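Local coordinates for DUF115 domain-containing protein (Magnetospirillum magneticum AMB-1, PDB 5MU5) that probably transfers sugar residues onto flagellin as a Maf-family glycosyltransferase involved in formation of the bacterial flagellum, at residues H123-G128 with T210-A215; L131-P136 with L161-W166; A306-L311 with A334-E339. All blocks are in the same frame, centred on the assembly; numbering follows the deposited sequence.

Contact 1 (H123-G128 with T210-A215); sequences HMVCLG and TRLFVA
The side chains of Met124 and Arg211 run alongside each other from neighbouring parallel strands, at one edge of a four-stranded parallel sheet. Strand 123-127 is an inner strand and strand 211-214 the last one on this side. Helices cover both faces, as in a Rossmann-like alpha/beta layer.

Arg211 leaves the sheet on the same face as Met124, Cys126 and Phe213. Its CB rests on Met124 CE at 3.7 Å. CG touches the same methyl group. The chain then bends at chi2 (74°) and carries the guanidinium away from strand 123-127. NH1 forms a salt bridge with Asp142 and a hydrogen bond with Gln141, at the end of helix 134-142. NH2 is bonded to Thr72 OG1. The charged end is thus held by three side chains, while its aliphatic root packs on methionine.

The backbone ladder starts weakly. Arg211 N makes a weak hydrogen bond to His123 O, at 3.4 Å, and a water bridges the same two atoms. A second water joins His123 N to Thr210 OG1, which is also hydrogen-bonded to Val207 O. The next rung is short and nearly straight: Val125 N gives its hydrogen to Arg211 O at 2.9 Å. Phe213 N to Val125 O is more bent, with an angle of 137° at the hydrogen. Leu127 N to Phe213 O closes to 2.7 Å.

On the other face, Val125 CB meets Leu212 CD2, and Leu127 CD1 meets Val214 CG2, each pair at 3.9 Å. Leu195 of helix 188-202 and Met225 of helix 219-235 help to cover this layer. The last rung runs from Ala215, just past strand 211-214, to the end of strand 123-127: Ala215 N to Leu127 O, 2.8 Å.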
loop_
_atom_site.group_PDB
_atom_site.type_symbol
_atom_site.label_atom_id
_atom_site.label_comp_id
_atom_site.label_asym_id
_atom_site.label_seq_id
_atom_site.Cartn_x
_atom_site.Cartn_y
_atom_site.Cartn_z
ATOM N N HIS A 123 12.577 13.359 -7.710
ATOM C CA HIS A 123 11.407 14.172 -7.402
ATOM C C HIS A 123 11.775 15.511 -6.822
ATOM O O HIS A 123 12.776 15.658 -6.123
ATOM C CB HIS A 123 10.533 13.463 -6.380
ATOM C CG HIS A 123 9.974 12.159 -6.852
ATOM N ND1 HIS A 123 8.881 12.097 -7.686
ATOM C CD2 HIS A 123 10.311 10.877 -6.576
ATOM C CE1 HIS A 123 8.568 10.834 -7.909
ATOM N NE2 HIS A 123 9.430 10.071 -7.257
ATOM N N MET A 124 10.950 16.497 -7.126
ATOM C CA MET A 124 11.040 17.818 -6.531
ATOM C C MET A 124 9.665 18.179 -6.028
ATOM O O MET A 124 8.683 18.082 -6.779
ATOM C CB MET A 124 11.433 18.853 -7.555
ATOM C CG MET A 124 11.220 20.257 -7.035
ATOM S SD MET A 124 12.162 21.441 -7.975
ATOM C CE MET A 124 13.813 20.984 -7.416
ATOM N N VAL A 125 9.589 18.607 -4.777
ATOM C CA VAL A 125 8.314 18.996 -4.170
ATOM C C VAL A 125 8.317 20.465 -3.741
ATOM O O VAL A 125 9.103 20.869 -2.903
ATOM C CB VAL A 125 8.002 18.127 -2.951
ATOM C CG1 VAL A 125 6.703 18.586 -2.302
ATOM C CG2 VAL A 125 7.906 16.663 -3.339
ATOM N N CYS A 126 7.435 21.261 -4.314
ATOM C CA CYS A 126 7.319 22.671 -3.960
ATOM C C CYS A 126 6.058 22.892 -3.176
ATOM O O CYS A 126 4.948 22.652 -3.666
ATOM C CB CYS A 126 7.261 23.547 -5.197
ATOM S SG CYS A 126 8.693 23.311 -6.238
ATOM N N LEU A 127 6.229 23.333 -1.943
ATOM C CA LEU A 127 5.104 23.597 -1.089
ATOM C C LEU A 127 4.921 25.075 -1.243
ATOM O O LEU A 127 5.664 25.872 -0.674
ATOM C CB LEU A 127 5.433 23.195 0.337
ATOM C CG LEU A 127 5.829 21.723 0.295
ATOM C CD1 LEU A 127 7.023 21.474 1.195
ATOM C CD2 LEU A 127 4.635 20.858 0.621
ATOM N N GLY A 128 3.959 25.429 -2.075
ATOM C CA GLY A 128 3.752 26.805 -2.457
ATOM C C GLY A 128 4.392 27.043 -3.820
ATOM O O GLY A 128 5.422 26.438 -4.170
ATOM N N THR A 210 15.056 13.849 -2.576
ATOM C CA THR A 210 13.992 14.704 -3.074
ATOM C C THR A 210 14.184 16.120 -2.493
ATOM O O THR A 210 14.321 16.297 -1.287
ATOM C CB THR A 210 12.608 14.144 -2.644
ATOM O OG1 THR A 210 12.373 12.876 -3.284
ATOM C CG2 THR A 210 11.466 15.109 -2.980
ATOM N N ARG A 211 14.226 17.116 -3.367
ATOM C CA ARG A 211 14.302 18.504 -2.963
ATOM C C ARG A 211 12.944 18.956 -2.446
ATOM O O ARG A 211 11.919 18.757 -3.105
ATOM C CB ARG A 211 14.705 19.372 -4.164
ATOM C CG ARG A 211 15.004 20.835 -3.834
ATOM C CD ARG A 211 16.332 21.006 -3.128
ATOM N NE ARG A 211 16.690 22.423 -2.988
ATOM C CZ ARG A 211 17.331 23.149 -3.906
ATOM N NH1 ARG A 211 17.691 22.613 -5.070
ATOM N NH2 ARG A 211 17.603 24.428 -3.659
ATOM N N LEU A 212 12.952 19.569 -1.269
ATOM C CA LEU A 212 11.771 20.162 -0.671
ATOM C C LEU A 212 11.967 21.678 -0.630
ATOM O O LEU A 212 13.072 22.147 -0.353
ATOM C CB LEU A 212 11.615 19.643 0.740
ATOM C CG LEU A 212 11.556 18.122 0.855
ATOM C CD1 LEU A 212 11.589 17.728 2.316
ATOM C CD2 LEU A 212 10.301 17.608 0.177
ATOM N N PHE A 213 10.910 22.439 -0.932
ATOM C CA PHE A 213 11.000 23.893 -0.955
ATOM C C PHE A 213 9.654 24.542 -0.646
ATOM O O PHE A 213 8.642 24.209 -1.251
ATOM C CB PHE A 213 11.505 24.373 -2.313
ATOM C CG PHE A 213 11.987 25.781 -2.301
ATOM C CD1 PHE A 213 13.309 26.068 -1.972
ATOM C CD2 PHE A 213 11.119 26.835 -2.598
ATOM C CE1 PHE A 213 13.755 27.385 -1.927
ATOM C CE2 PHE A 213 11.565 28.151 -2.561
ATOM C CZ PHE A 213 12.881 28.430 -2.222
ATOM N N VAL A 214 9.665 25.478 0.296
ATOM C CA VAL A 214 8.481 26.172 0.726
ATOM C C VAL A 214 8.557 27.548 0.077
ATOM O O VAL A 214 9.493 28.294 0.322
ATOM C CB VAL A 214 8.422 26.242 2.270
ATOM C CG1 VAL A 214 7.318 27.180 2.740
ATOM C CG2 VAL A 214 8.219 24.843 2.858
ATOM N N ALA A 215 7.577 27.877 -0.766
ATOM C CA ALA A 215 7.627 29.119 -1.560
ATOM C C ALA A 215 7.366 30.405 -0.787
ATOM O O ALA A 215 7.880 31.436 -1.150
ATOM C CB ALA A 215 6.679 29.032 -2.754
HETATM O O HOH W 1 13.721 12.099 -5.343
HETATM O O HOH W 2 14.967 17.050 -6.549
#

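Contact 2 (L131-P136 with L161-W166); sequences LGYQLP and LSTVDW
Thr163 OG1 gives the one hydrogen bond between these segments, to Leu131 O at 2.7 Å. The hydroxyl lies in the carbonyl plane, on a lone pair of the oxygen. The chi1 of 48° puts OG1 between the backbone N and the carbonyl carbon of Thr163. The methyl CG2 is thereby turned to the Tyr133 hydroxyl, 4.0 Å from OH. That hydroxyl is itself bonded to the backbone O of Leu47.

The van der Waals contacts centre on Val164, whose two methyls have different neighbours. CG2 sits against the backbone, 3.3 Å from Leu131 O and 3.8 Å from Gly132 CA. Gly132, with a positive phi of 76°, brings its CA up against this methyl. CG1 meets Leu135 CD1 at 4.1 Å, and it also lies over one face of the Trp166 ring, toward the rim.

Polar contacts from outside hold both backbones. Asn15 bonds to Leu161 O, Val164 O and Trp166 N, and Tyr57 OH bonds to Leu131 N.

Segment 131-136 leads from strand 123-127 into helix 134-142. Segment 161-166 joins helix 154-160 to helix 166-171. The contact packs the loop and first turn of helix 134-142 on the link between two helices, beyond the C-terminal ends of the strands of a Rossmann-like parallel sheet, in the Maf N-terminal domain.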
loop_
_atom_site.group_PDB
_atom_site.type_symbol
_atom_site.label_atom_id
_atom_site.label_comp_id
_atom_site.label_asym_id
_atom_site.label_seq_id
_atom_site.Cartn_x
_atom_site.Cartn_y
_atom_site.Cartn_z
ATOM N N LEU A 131 4.524 33.274 -7.199
ATOM C CA LEU A 131 4.691 33.624 -8.595
ATOM C C LEU A 131 5.749 32.784 -9.280
ATOM O O LEU A 131 6.052 33.001 -10.441
ATOM C CB LEU A 131 4.970 35.121 -8.757
ATOM C CG LEU A 131 3.749 35.994 -8.415
ATOM C CD1 LEU A 131 4.069 37.472 -8.568
ATOM C CD2 LEU A 131 2.548 35.642 -9.281
ATOM N N GLY A 132 6.302 31.810 -8.570
ATOM C CA GLY A 132 7.211 30.852 -9.183
ATOM C C GLY A 132 8.609 31.323 -9.485
ATOM O O GLY A 132 9.323 30.677 -10.243
ATOM N N TYR A 133 9.021 32.437 -8.894
ATOM C CA TYR A 133 10.390 32.935 -9.062
ATOM C C TYR A 133 11.463 31.873 -8.693
ATOM O O TYR A 133 12.535 31.836 -9.284
ATOM C CB TYR A 133 10.598 34.195 -8.219
ATOM C CG TYR A 133 9.771 35.394 -8.647
ATOM C CD1 TYR A 133 9.791 35.832 -9.968
ATOM C CD2 TYR A 133 9.008 36.110 -7.729
ATOM C CE1 TYR A 133 9.061 36.932 -10.374
ATOM C CE2 TYR A 133 8.277 37.220 -8.120
ATOM C CZ TYR A 133 8.306 37.623 -9.454
ATOM O OH TYR A 133 7.594 38.716 -9.890
ATOM N N GLN A 134 11.171 31.003 -7.734
ATOM C CA GLN A 134 12.114 29.945 -7.353
ATOM C C GLN A 134 12.337 28.871 -8.417
ATOM O O GLN A 134 13.432 28.323 -8.509
ATOM C CB GLN A 134 11.692 29.267 -6.023
ATOM C CG GLN A 134 10.378 28.470 -6.034
ATOM C CD GLN A 134 9.119 29.334 -5.942
ATOM O OE1 GLN A 134 9.196 30.554 -5.901
ATOM N NE2 GLN A 134 7.961 28.697 -5.913
ATOM N N LEU A 135 11.323 28.591 -9.234
ATOM C CA LEU A 135 11.359 27.450 -10.188
ATOM C C LEU A 135 12.531 27.352 -11.151
ATOM O O LEU A 135 13.178 26.322 -11.204
ATOM C CB LEU A 135 10.055 27.341 -10.989
ATOM C CG LEU A 135 8.854 26.787 -10.244
ATOM C CD1 LEU A 135 7.661 26.762 -11.187
ATOM C CD2 LEU A 135 9.117 25.396 -9.689
ATOM N N PRO A 136 12.792 28.399 -11.937
ATOM C CA PRO A 136 13.938 28.296 -12.826
ATOM C C PRO A 136 15.173 27.786 -12.106
ATOM O O PRO A 136 15.827 26.877 -12.589
ATOM C CB PRO A 136 14.167 29.739 -13.280
ATOM C CG PRO A 136 12.861 30.433 -13.109
ATOM C CD PRO A 136 12.093 29.697 -12.056
ATOM N N LEU A 161 0.983 32.712 -14.514
ATOM C CA LEU A 161 0.948 32.721 -15.975
ATOM C C LEU A 161 1.701 33.923 -16.537
ATOM O O LEU A 161 2.181 33.874 -17.661
ATOM C CB LEU A 161 -0.484 32.749 -16.507
ATOM C CG LEU A 161 -1.374 31.559 -16.181
ATOM C CD1 LEU A 161 -2.649 31.668 -16.996
ATOM C CD2 LEU A 161 -0.699 30.224 -16.427
ATOM N N SER A 162 1.793 34.992 -15.754
ATOM C CA SER A 162 2.558 36.160 -16.151
ATOM C C SER A 162 4.055 36.038 -15.892
ATOM O O SER A 162 4.832 36.804 -16.448
ATOM C CB SER A 162 2.035 37.403 -15.425
ATOM O OG SER A 162 0.698 37.651 -15.795
ATOM N N THR A 163 4.467 35.086 -15.067
ATOM C CA THR A 163 5.852 35.065 -14.567
ATOM C C THR A 163 6.665 33.797 -14.779
ATOM O O THR A 163 7.882 33.858 -14.760
ATOM C CB THR A 163 5.892 35.375 -13.050
ATOM O OG1 THR A 163 4.917 34.586 -12.361
ATOM C CG2 THR A 163 5.592 36.828 -12.798
ATOM N N VAL A 164 6.017 32.658 -14.964
ATOM C CA VAL A 164 6.727 31.409 -15.133
ATOM C C VAL A 164 6.684 30.980 -16.590
ATOM O O VAL A 164 5.705 31.229 -17.276
ATOM C CB VAL A 164 6.060 30.330 -14.290
ATOM C CG1 VAL A 164 6.725 28.984 -14.496
ATOM C CG2 VAL A 164 6.093 30.730 -12.829
ATOM N N ASP A 165 7.740 30.325 -17.054
ATOM C CA ASP A 165 7.734 29.715 -18.366
ATOM C C ASP A 165 7.196 28.287 -18.181
ATOM O O ASP A 165 7.946 27.344 -17.976
ATOM C CB ASP A 165 9.140 29.704 -18.976
ATOM C CG ASP A 165 9.122 29.399 -20.468
ATOM O OD1 ASP A 165 8.090 28.906 -20.977
ATOM O OD2 ASP A 165 10.142 29.655 -21.139
ATOM N N TRP A 166 5.878 28.148 -18.256
ATOM C CA TRP A 166 5.219 26.885 -17.981
ATOM C C TRP A 166 5.316 25.776 -19.027
ATOM O O TRP A 166 5.168 24.596 -18.694
ATOM C CB TRP A 166 3.749 27.152 -17.729
ATOM C CG TRP A 166 3.441 27.601 -16.370
ATOM C CD1 TRP A 166 3.038 28.843 -15.982
ATOM C CD2 TRP A 166 3.474 26.798 -15.198
ATOM N NE1 TRP A 166 2.807 28.859 -14.637
ATOM C CE2 TRP A 166 3.079 27.617 -14.122
ATOM C CE3 TRP A 166 3.806 25.461 -14.948
ATOM C CZ2 TRP A 166 2.999 27.142 -12.798
ATOM C CZ3 TRP A 166 3.738 24.981 -13.637
ATOM C CH2 TRP A 166 3.335 25.821 -12.575
#

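Contact 3 (A306-L311 with A334-E339); sequences ASRVLL and AAVHEE
Arg308 and Glu339 form a salt bridge across two neighbouring helices, with NH1 2.9 Å from OE1. The bond is fairly straight. The carboxylate oxygen lies almost exactly in the guanidinium plane. NH1, in turn, meets OE1 from well above the carboxylate plane, and the two flat groups are turned 55° apart. The pair is therefore joined through one oxygen and not as a flat, two-pronged bridge.

Val336 sits beneath this bridge. Its CG2 lies over one face of the guanidinium, 3.7 Å from NH2. Its other methyl, CG1, faces Leu311 CD1 and Ser307 OG, both at 3.8 Å. Ala335 CB is farther off, near the guanidinium edge.

The helical turns 307-311 and 334-339 run nearly parallel, 12° apart, with axes 10.3 Å from each other. They belong to the large, mostly parallel sheet layer of the MptE-like region. Strand 299-303, helix 307-312 and the adjacent parallel strand 319-322 form a beta-alpha-beta crossover, and helix 327-340 follows the second strand.

Torsions set the reach of the charged pair. Arg308 runs extended to CD, then bends at chi3 (-75°) toward Glu339, whose chain stays extended. Farther out, Phe340 packs on both Arg308 and Leu311. Ser307 OG makes a weak hydrogen bond to Gly304 O, and Phe342 touches the Ser307 side chain.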
loop_
_atom_site.group_PDB
_atom_site.type_symbol
_atom_site.label_atom_id
_atom_site.label_comp_id
_atom_site.label_asym_id
_atom_site.label_seq_id
_atom_site.Cartn_x
_atom_site.Cartn_y
_atom_site.Cartn_z
ATOM N N ALA A 306 -9.369 -18.092 17.831
ATOM C CA ALA A 306 -10.603 -18.055 18.633
ATOM C C ALA A 306 -11.267 -19.428 18.752
ATOM O O ALA A 306 -12.006 -19.697 19.691
ATOM C CB ALA A 306 -11.584 -17.107 17.981
ATOM N N SER A 307 -11.014 -20.292 17.784
ATOM C CA SER A 307 -11.641 -21.606 17.748
ATOM C C SER A 307 -11.353 -22.431 19.004
ATOM O O SER A 307 -12.225 -23.155 19.498
ATOM C CB SER A 307 -11.182 -22.360 16.494
ATOM O OG SER A 307 -9.762 -22.496 16.456
ATOM N N ARG A 308 -10.145 -22.280 19.534
ATOM C CA ARG A 308 -9.732 -23.003 20.732
ATOM C C ARG A 308 -10.690 -22.793 21.904
ATOM O O ARG A 308 -11.150 -23.760 22.503
ATOM C CB ARG A 308 -8.301 -22.605 21.124
ATOM C CG ARG A 308 -7.775 -23.349 22.320
ATOM C CD ARG A 308 -6.297 -23.061 22.582
ATOM N NE ARG A 308 -5.379 -23.740 21.652
ATOM C CZ ARG A 308 -5.117 -25.053 21.647
ATOM N NH1 ARG A 308 -5.721 -25.880 22.506
ATOM N NH2 ARG A 308 -4.259 -25.547 20.764
ATOM N N VAL A 309 -11.012 -21.539 22.212
ATOM C CA VAL A 309 -11.876 -21.230 23.353
ATOM C C VAL A 309 -13.342 -21.613 23.087
ATOM O O VAL A 309 -14.056 -22.063 23.983
ATOM C CB VAL A 309 -11.739 -19.750 23.819
ATOM C CG1 VAL A 309 -12.222 -18.753 22.767
ATOM C CG2 VAL A 309 -12.495 -19.549 25.136
ATOM N N LEU A 310 -13.789 -21.458 21.853
ATOM C CA LEU A 310 -15.131 -21.873 21.503
ATOM C C LEU A 310 -15.243 -23.383 21.671
ATOM O O LEU A 310 -16.121 -23.867 22.405
ATOM C CB LEU A 310 -15.488 -21.452 20.077
ATOM C CG LEU A 310 -15.466 -19.944 19.861
ATOM C CD1 LEU A 310 -15.541 -19.599 18.395
ATOM C CD2 LEU A 310 -16.598 -19.276 20.612
ATOM N N LEU A 311 -14.339 -24.125 21.033
ATOM C CA LEU A 311 -14.421 -25.584 21.075
ATOM C C LEU A 311 -14.229 -26.160 22.480
ATOM O O LEU A 311 -14.960 -27.055 22.865
ATOM C CB LEU A 311 -13.438 -26.220 20.092
ATOM C CG LEU A 311 -13.737 -25.943 18.622
ATOM C CD1 LEU A 311 -12.547 -26.333 17.753
ATOM C CD2 LEU A 311 -15.001 -26.659 18.159
ATOM N N ALA A 334 -4.086 -27.034 13.141
ATOM C CA ALA A 334 -4.010 -28.495 13.255
ATOM C C ALA A 334 -4.014 -28.967 14.707
ATOM O O ALA A 334 -4.644 -29.964 15.027
ATOM C CB ALA A 334 -2.771 -29.029 12.537
ATOM N N ALA A 335 -3.288 -28.262 15.577
ATOM C CA ALA A 335 -3.247 -28.588 17.021
ATOM C C ALA A 335 -4.645 -28.504 17.659
ATOM O O ALA A 335 -5.013 -29.325 18.493
ATOM C CB ALA A 335 -2.274 -27.652 17.744
ATOM N N VAL A 336 -5.425 -27.509 17.251
ATOM C CA VAL A 336 -6.795 -27.358 17.748
ATOM C C VAL A 336 -7.684 -28.498 17.231
ATOM O O VAL A 336 -8.485 -29.035 17.979
ATOM C CB VAL A 336 -7.400 -26.003 17.353
ATOM C CG1 VAL A 336 -8.820 -25.904 17.860
ATOM C CG2 VAL A 336 -6.562 -24.844 17.890
ATOM N N HIS A 337 -7.547 -28.842 15.953
ATOM C CA HIS A 337 -8.251 -29.985 15.349
ATOM C C HIS A 337 -7.936 -31.299 16.078
ATOM O O HIS A 337 -8.826 -32.088 16.407
ATOM C CB HIS A 337 -7.833 -30.113 13.879
ATOM C CG HIS A 337 -8.428 -31.289 13.168
ATOM N ND1 HIS A 337 -9.756 -31.347 12.793
ATOM C CD2 HIS A 337 -7.863 -32.432 12.721
ATOM C CE1 HIS A 337 -9.987 -32.484 12.165
ATOM N NE2 HIS A 337 -8.854 -33.158 12.108
ATOM N N GLU A 338 -6.649 -31.518 16.310
ATOM C CA GLU A 338 -6.164 -32.678 17.030
ATOM C C GLU A 338 -6.766 -32.751 18.436
ATOM O O GLU A 338 -7.149 -33.809 18.872
ATOM C CB GLU A 338 -4.631 -32.620 17.114
ATOM C CG GLU A 338 -3.983 -33.626 18.050
ATOM C CD GLU A 338 -4.169 -35.049 17.581
ATOM O OE1 GLU A 338 -3.950 -35.305 16.377
ATOM O OE2 GLU A 338 -4.519 -35.914 18.412
ATOM N N GLU A 339 -6.854 -31.624 19.138
ATOM C CA GLU A 339 -7.339 -31.634 20.522
ATOM C C GLU A 339 -8.857 -31.695 20.662
ATOM O O GLU A 339 -9.346 -32.378 21.531
ATOM C CB GLU A 339 -6.791 -30.429 21.297
ATOM C CG GLU A 339 -7.219 -30.405 22.761
ATOM C CD GLU A 339 -6.473 -29.373 23.598
ATOM O OE1 GLU A 339 -5.539 -28.711 23.083
ATOM O OE2 GLU A 339 -6.825 -29.222 24.789
#

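How the contacts relate
From the N terminus, strand 123-127 comes first and runs through a short loop into helix 134-142. Contact 2 then closes a short loop when 161-166 returns to 131-136. Contact 1 closes later, when strand 211-214 reaches strand 123-127, so the loop of contact 2 falls within that of contact 1. The two touch through Gln134, which packs on Ala215 and Phe213, and through Leu135 on Cys126. They tie the edge of the sheet to the first turn of helix 134-142 and to the link before helix 166-171. Contact 3 follows separately, joining two helices of the MptE-like region. It lies across the chain's centre, about 55 Å from contact 1, centre to centre.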